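Local coordinates for protein mitochondrial association factor 1 (Toxoplasma gondii, PDB 6BXS) that belongs to a parasite protein family linked to association with host mitochondria, though its own role is unclear, and probably has a macro-domain fold, at residues L97-I111 against A121-T133. Sequence-based numbering, arbitrary orientation.
Sequences LLHDAERQPGTLVEI and ARSFAYVAIVPNT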
loop_
_atom_site.group_PDB
_atom_site.type_symbol
_atom_site.label_atom_id
_atom_site.label_comp_id
_atom_site.label_asym_id
_atom_site.label_seq_id
_atom_site.Cartn_x
_atom_site.Cartn_y
_atom_site.Cartn_z
ATOM N N LEU A 97 8.153 -1.348 -14.571
ATOM C CA LEU A 97 8.913 -0.997 -13.374
ATOM C C LEU A 97 9.275 -2.220 -12.537
ATOM O O LEU A 97 10.357 -2.277 -11.954
ATOM C CB LEU A 97 8.128 -0.005 -12.515
ATOM C CG LEU A 97 8.219 1.472 -12.903
ATOM C CD1 LEU A 97 7.294 2.310 -12.028
ATOM C CD2 LEU A 97 9.654 1.977 -12.794
ATOM N N LEU A 98 8.368 -3.190 -12.468
ATOM C CA LEU A 98 8.623 -4.406 -11.705
ATOM C C LEU A 98 9.780 -5.195 -12.308
ATOM O O LEU A 98 10.593 -5.770 -11.583
ATOM C CB LEU A 98 7.369 -5.284 -11.641
ATOM C CG LEU A 98 7.552 -6.625 -10.924
ATOM C CD1 LEU A 98 8.144 -6.432 -9.522
ATOM C CD2 LEU A 98 6.237 -7.382 -10.846
ATOM N N HIS A 99 9.849 -5.221 -13.637
ATOM C CA HIS A 99 10.952 -5.877 -14.334
ATOM C C HIS A 99 12.277 -5.243 -13.934
ATOM O O HIS A 99 13.246 -5.946 -13.649
ATOM C CB HIS A 99 10.761 -5.800 -15.853
ATOM C CG HIS A 99 9.860 -6.862 -16.404
ATOM N ND1 HIS A 99 8.858 -6.593 -17.310
ATOM C CD2 HIS A 99 9.816 -8.197 -16.181
ATOM C CE1 HIS A 99 8.232 -7.715 -17.620
ATOM N NE2 HIS A 99 8.795 -8.704 -16.948
ATOM N N ASP A 100 12.311 -3.914 -13.903
ATOM C CA ASP A 100 13.500 -3.187 -13.463
ATOM C C ASP A 100 13.805 -3.467 -11.993
ATOM O O ASP A 100 14.960 -3.663 -11.616
ATOM C CB ASP A 100 13.325 -1.681 -13.675
ATOM C CG ASP A 100 13.170 -1.308 -15.137
ATOM O OD1 ASP A 100 13.593 -2.098 -16.006
ATOM O OD2 ASP A 100 12.631 -0.215 -15.414
ATOM N N ALA A 101 12.766 -3.476 -11.163
ATOM C CA ALA A 101 12.936 -3.692 -9.729
ATOM C C ALA A 101 13.513 -5.075 -9.445
ATOM O O ALA A 101 14.355 -5.238 -8.560
ATOM C CB ALA A 101 11.607 -3.515 -9.009
ATOM N N GLU A 102 13.059 -6.065 -10.207
ATOM C CA GLU A 102 13.492 -7.445 -10.023
ATOM C C GLU A 102 14.961 -7.635 -10.393
ATOM O O GLU A 102 15.625 -8.524 -9.862
ATOM C CB GLU A 102 12.613 -8.391 -10.847
ATOM C CG GLU A 102 11.245 -8.654 -10.224
ATOM C CD GLU A 102 10.366 -9.549 -11.082
ATOM O OE1 GLU A 102 9.293 -9.968 -10.597
ATOM O OE2 GLU A 102 10.746 -9.834 -12.237
ATOM N N ARG A 103 15.463 -6.803 -11.302
ATOM C CA ARG A 103 16.881 -6.821 -11.663
ATOM C C ARG A 103 17.753 -6.456 -10.469
ATOM O O ARG A 103 18.873 -6.950 -10.331
ATOM C CB ARG A 103 17.173 -5.845 -12.805
ATOM C CG ARG A 103 16.618 -6.224 -14.162
ATOM C CD ARG A 103 16.753 -5.034 -15.100
ATOM N NE ARG A 103 16.918 -5.418 -16.501
ATOM C CZ ARG A 103 15.931 -5.502 -17.391
ATOM N NH1 ARG A 103 16.204 -5.854 -18.640
ATOM N NH2 ARG A 103 14.677 -5.239 -17.045
ATOM N N GLN A 104 17.230 -5.578 -9.617
ATOM C CA GLN A 104 17.977 -5.037 -8.487
ATOM C C GLN A 104 17.121 -5.026 -7.227
ATOM O O GLN A 104 16.609 -3.980 -6.834
ATOM C CB GLN A 104 18.453 -3.617 -8.797
ATOM C CG GLN A 104 19.492 -3.519 -9.900
ATOM C CD GLN A 104 19.749 -2.084 -10.313
ATOM O OE1 GLN A 104 18.995 -1.507 -11.100
ATOM N NE2 GLN A 104 20.811 -1.493 -9.774
ATOM N N PRO A 105 16.954 -6.195 -6.593
ATOM C CA PRO A 105 16.138 -6.276 -5.378
ATOM C C PRO A 105 16.676 -5.389 -4.258
ATOM O O PRO A 105 17.888 -5.329 -4.050
ATOM C CB PRO A 105 16.223 -7.757 -4.992
ATOM C CG PRO A 105 16.616 -8.464 -6.245
ATOM C CD PRO A 105 17.484 -7.510 -6.992
ATOM N N GLY A 106 15.780 -4.703 -3.556
ATOM C CA GLY A 106 16.166 -3.849 -2.449
ATOM C C GLY A 106 16.572 -2.450 -2.877
ATOM O O GLY A 106 17.018 -1.652 -2.050
ATOM N N THR A 107 16.417 -2.154 -4.165
ATOM C CA THR A 107 16.735 -0.832 -4.697
ATOM C C THR A 107 15.488 -0.186 -5.288
ATOM O O THR A 107 14.637 -0.866 -5.862
ATOM C CB THR A 107 17.826 -0.898 -5.784
ATOM O OG1 THR A 107 17.276 -1.457 -6.983
ATOM C CG2 THR A 107 19.005 -1.742 -5.321
ATOM N N LEU A 108 15.386 1.130 -5.142
ATOM C CA LEU A 108 14.262 1.877 -5.693
ATOM C C LEU A 108 14.535 2.247 -7.147
ATOM O O LEU A 108 15.444 3.025 -7.437
ATOM C CB LEU A 108 14.002 3.137 -4.865
ATOM C CG LEU A 108 12.691 3.879 -5.142
ATOM C CD1 LEU A 108 11.499 3.069 -4.660
ATOM C CD2 LEU A 108 12.704 5.253 -4.489
ATOM N N VAL A 109 13.752 1.679 -8.060
ATOM C CA VAL A 109 13.885 1.991 -9.479
ATOM C C VAL A 109 12.855 3.045 -9.856
ATOM O O VAL A 109 11.939 3.331 -9.083
ATOM C CB VAL A 109 13.730 0.738 -10.361
ATOM C CG1 VAL A 109 14.866 -0.233 -10.075
ATOM C CG2 VAL A 109 12.379 0.069 -10.144
ATOM N N GLU A 110 13.001 3.617 -11.048
ATOM C CA GLU A 110 12.330 4.872 -11.361
ATOM C C GLU A 110 12.194 5.134 -12.860
ATOM O O GLU A 110 13.081 4.799 -13.643
ATOM C CB GLU A 110 13.106 6.014 -10.699
ATOM C CG GLU A 110 12.506 7.397 -10.836
ATOM C CD GLU A 110 13.405 8.462 -10.228
ATOM O OE1 GLU A 110 14.026 8.196 -9.177
ATOM O OE2 GLU A 110 13.504 9.564 -10.806
ATOM N N ILE A 111 11.070 5.734 -13.241
ATOM C CA ILE A 111 10.871 6.246 -14.594
ATOM C C ILE A 111 10.027 7.515 -14.539
ATOM O O ILE A 111 9.173 7.665 -13.663
ATOM C CB ILE A 111 10.185 5.217 -15.530
ATOM C CG1 ILE A 111 8.897 4.672 -14.906
ATOM C CG2 ILE A 111 11.137 4.079 -15.882
ATOM C CD1 ILE A 111 7.644 5.354 -15.399
ATOM N N ALA A 121 2.914 11.641 -12.480
ATOM C CA ALA A 121 4.031 12.562 -12.685
ATOM C C ALA A 121 5.359 11.815 -12.674
ATOM O O ALA A 121 6.248 12.088 -13.481
ATOM C CB ALA A 121 4.029 13.641 -11.617
ATOM N N ARG A 122 5.490 10.884 -11.735
ATOM C CA ARG A 122 6.685 10.060 -11.631
ATOM C C ARG A 122 6.331 8.754 -10.937
ATOM O O ARG A 122 5.459 8.728 -10.068
ATOM C CB ARG A 122 7.786 10.797 -10.872
ATOM C CG ARG A 122 9.177 10.251 -11.137
ATOM C CD ARG A 122 10.222 11.336 -11.025
ATOM N NE ARG A 122 11.517 10.900 -11.547
ATOM C CZ ARG A 122 12.090 11.346 -12.664
ATOM N NH1 ARG A 122 11.507 12.273 -13.417
ATOM N NH2 ARG A 122 13.272 10.865 -13.028
ATOM N N SER A 123 7.002 7.674 -11.328
ATOM C CA SER A 123 6.656 6.341 -10.846
ATOM C C SER A 123 7.880 5.572 -10.376
ATOM O O SER A 123 8.922 5.574 -11.033
ATOM C CB SER A 123 5.936 5.555 -11.941
ATOM O OG SER A 123 4.766 6.233 -12.358
ATOM N N PHE A 124 7.731 4.906 -9.234
ATOM C CA PHE A 124 8.816 4.165 -8.607
ATOM C C PHE A 124 8.390 2.728 -8.352
ATOM O O PHE A 124 7.200 2.421 -8.341
ATOM C CB PHE A 124 9.226 4.821 -7.283
ATOM C CG PHE A 124 9.638 6.261 -7.414
ATOM C CD1 PHE A 124 8.688 7.261 -7.550
ATOM C CD2 PHE A 124 10.975 6.618 -7.383
ATOM C CE1 PHE A 124 9.067 8.586 -7.665
ATOM C CE2 PHE A 124 11.358 7.941 -7.496
ATOM C CZ PHE A 124 10.405 8.925 -7.636
ATOM N N ALA A 125 9.366 1.853 -8.137
ATOM C CA ALA A 125 9.088 0.481 -7.737
ATOM C C ALA A 125 10.205 -0.058 -6.848
ATOM O O ALA A 125 11.329 0.445 -6.867
ATOM C CB ALA A 125 8.900 -0.402 -8.950
ATOM N N TYR A 126 9.881 -1.090 -6.077
ATOM C CA TYR A 126 10.800 -1.647 -5.094
ATOM C C TYR A 126 10.319 -3.034 -4.692
ATOM O O TYR A 126 9.135 -3.225 -4.410
ATOM C CB TYR A 126 10.889 -0.718 -3.874
ATOM C CG TYR A 126 11.785 -1.188 -2.740
ATOM C CD1 TYR A 126 11.377 -2.193 -1.869
ATOM C CD2 TYR A 126 13.020 -0.598 -2.518
ATOM C CE1 TYR A 126 12.189 -2.614 -0.829
ATOM C CE2 TYR A 126 13.837 -1.010 -1.478
ATOM C CZ TYR A 126 13.416 -2.018 -0.637
ATOM O OH TYR A 126 14.224 -2.430 0.400
ATOM N N VAL A 127 11.229 -4.002 -4.692
ATOM C CA VAL A 127 10.939 -5.326 -4.152
ATOM C C VAL A 127 12.018 -5.736 -3.159
ATOM O O VAL A 127 13.208 -5.587 -3.424
ATOM C CB VAL A 127 10.834 -6.405 -5.255
ATOM C CG1 VAL A 127 9.524 -6.269 -6.010
ATOM C CG2 VAL A 127 12.025 -6.344 -6.201
ATOM N N ALA A 128 11.586 -6.240 -2.009
ATOM C CA ALA A 128 12.506 -6.752 -1.007
ATOM C C ALA A 128 13.047 -8.104 -1.456
ATOM O O ALA A 128 14.212 -8.433 -1.220
ATOM C CB ALA A 128 11.812 -6.870 0.340
ATOM N N ILE A 129 12.185 -8.877 -2.110
ATOM C CA ILE A 129 12.543 -10.197 -2.613
ATOM C C ILE A 129 11.973 -10.382 -4.014
ATOM O O ILE A 129 10.835 -10.005 -4.279
ATOM C CB ILE A 129 12.013 -11.319 -1.690
ATOM C CG1 ILE A 129 12.506 -11.106 -0.256
ATOM C CG2 ILE A 129 12.443 -12.692 -2.210
ATOM C CD1 ILE A 129 11.936 -12.087 0.749
ATOM N N VAL A 130 12.770 -10.952 -4.912
ATOM C CA VAL A 130 12.280 -11.282 -6.247
ATOM C C VAL A 130 11.092 -12.231 -6.116
ATOM O O VAL A 130 11.231 -13.304 -5.531
ATOM C CB VAL A 130 13.364 -11.941 -7.119
ATOM C CG1 VAL A 130 12.794 -12.326 -8.485
ATOM C CG2 VAL A 130 14.555 -11.010 -7.288
ATOM N N PRO A 131 9.918 -11.839 -6.646
ATOM C CA PRO A 131 8.760 -12.740 -6.581
ATOM C C PRO A 131 9.035 -14.104 -7.206
ATOM O O PRO A 131 9.837 -14.201 -8.131
ATOM C CB PRO A 131 7.686 -11.992 -7.376
ATOM C CG PRO A 131 8.069 -10.563 -7.279
ATOM C CD PRO A 131 9.567 -10.541 -7.248
ATOM N N ASN A 132 8.379 -15.136 -6.687
ATOM C CA ASN A 132 8.469 -16.482 -7.240
ATOM C C ASN A 132 9.867 -17.097 -7.138
ATOM O O ASN A 132 10.274 -17.861 -8.014
ATOM C CB ASN A 132 8.025 -16.476 -8.706
ATOM C CG ASN A 132 7.680 -17.864 -9.218
ATOM O OD1 ASN A 132 7.124 -18.691 -8.493
ATOM N ND2 ASN A 132 8.026 -18.130 -10.471
ATOM N N THR A 133 10.603 -16.761 -6.080
ATOM C CA THR A 133 11.905 -17.377 -5.826
ATOM C C THR A 133 11.903 -18.108 -4.489
ATOM O O THR A 133 12.299 -19.271 -4.397
ATOM C CB THR A 133 13.043 -16.335 -5.823
ATOM O OG1 THR A 133 12.808 -15.357 -4.801
ATOM C CG2 THR A 133 13.145 -15.645 -7.181
HETATM O O HOH W 1 13.745 -3.381 -6.277
#
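E110 and F124 face each other as a non-hydrogen-bonded pair where strand 109-111 runs antiparallel to strand 122-126, and the glutamate reaches across to R122, two residues before F124. With CG anti to the backbone N (chi1 -176°) and the chain extended beyond it, E110 travels alongside the F124 ring: CB lies 4.0 Å from F124 CD2, CG passes CE2, and OE1 comes to 3.2 Å from F124 CE2. OE2 ends in the salt bridge, taken side-on by R122 NE at 2.5 Å and by NH2 as well, while W205 adds a weak bond. Both nitrogens keep this oxygen near the guanidinium plane, yet the carboxylate plane is turned 80° from it; OE2 receives NH2 on its anti lone pair, whereas NE comes from above the carboxylate plane. Glutamate thus suits the site twice, its methylenes running beside an aromatic ring and its charge meeting an arginine. L108 continues this face, its CD2 resting 3.6 Å from F124 CD2.

On the other face small residues admit helix 97-103. A125 CB is 3.7 Å from L97 CB and also meets A101 and V109 CG2, and larger V127 fits between L98 and A101. Paired backbone bonds at V109/A125 and I111/S123 hold the strands. Beyond them, the type II turn from Q104 to T107 places G106, whose positive phi favours glycine, so that its N bonds V127 O at 2.7 Å. A water accepts a hydrogen bond from V127 N and lies within hydrogen-bonding distance of Q104 O and T107 O, bridging the turn to the second segment. The strand pairs make an antiparallel beta hairpin at the edge of the mixed sheet, packed against the helix that precedes it, consistent with a macro-domain fold.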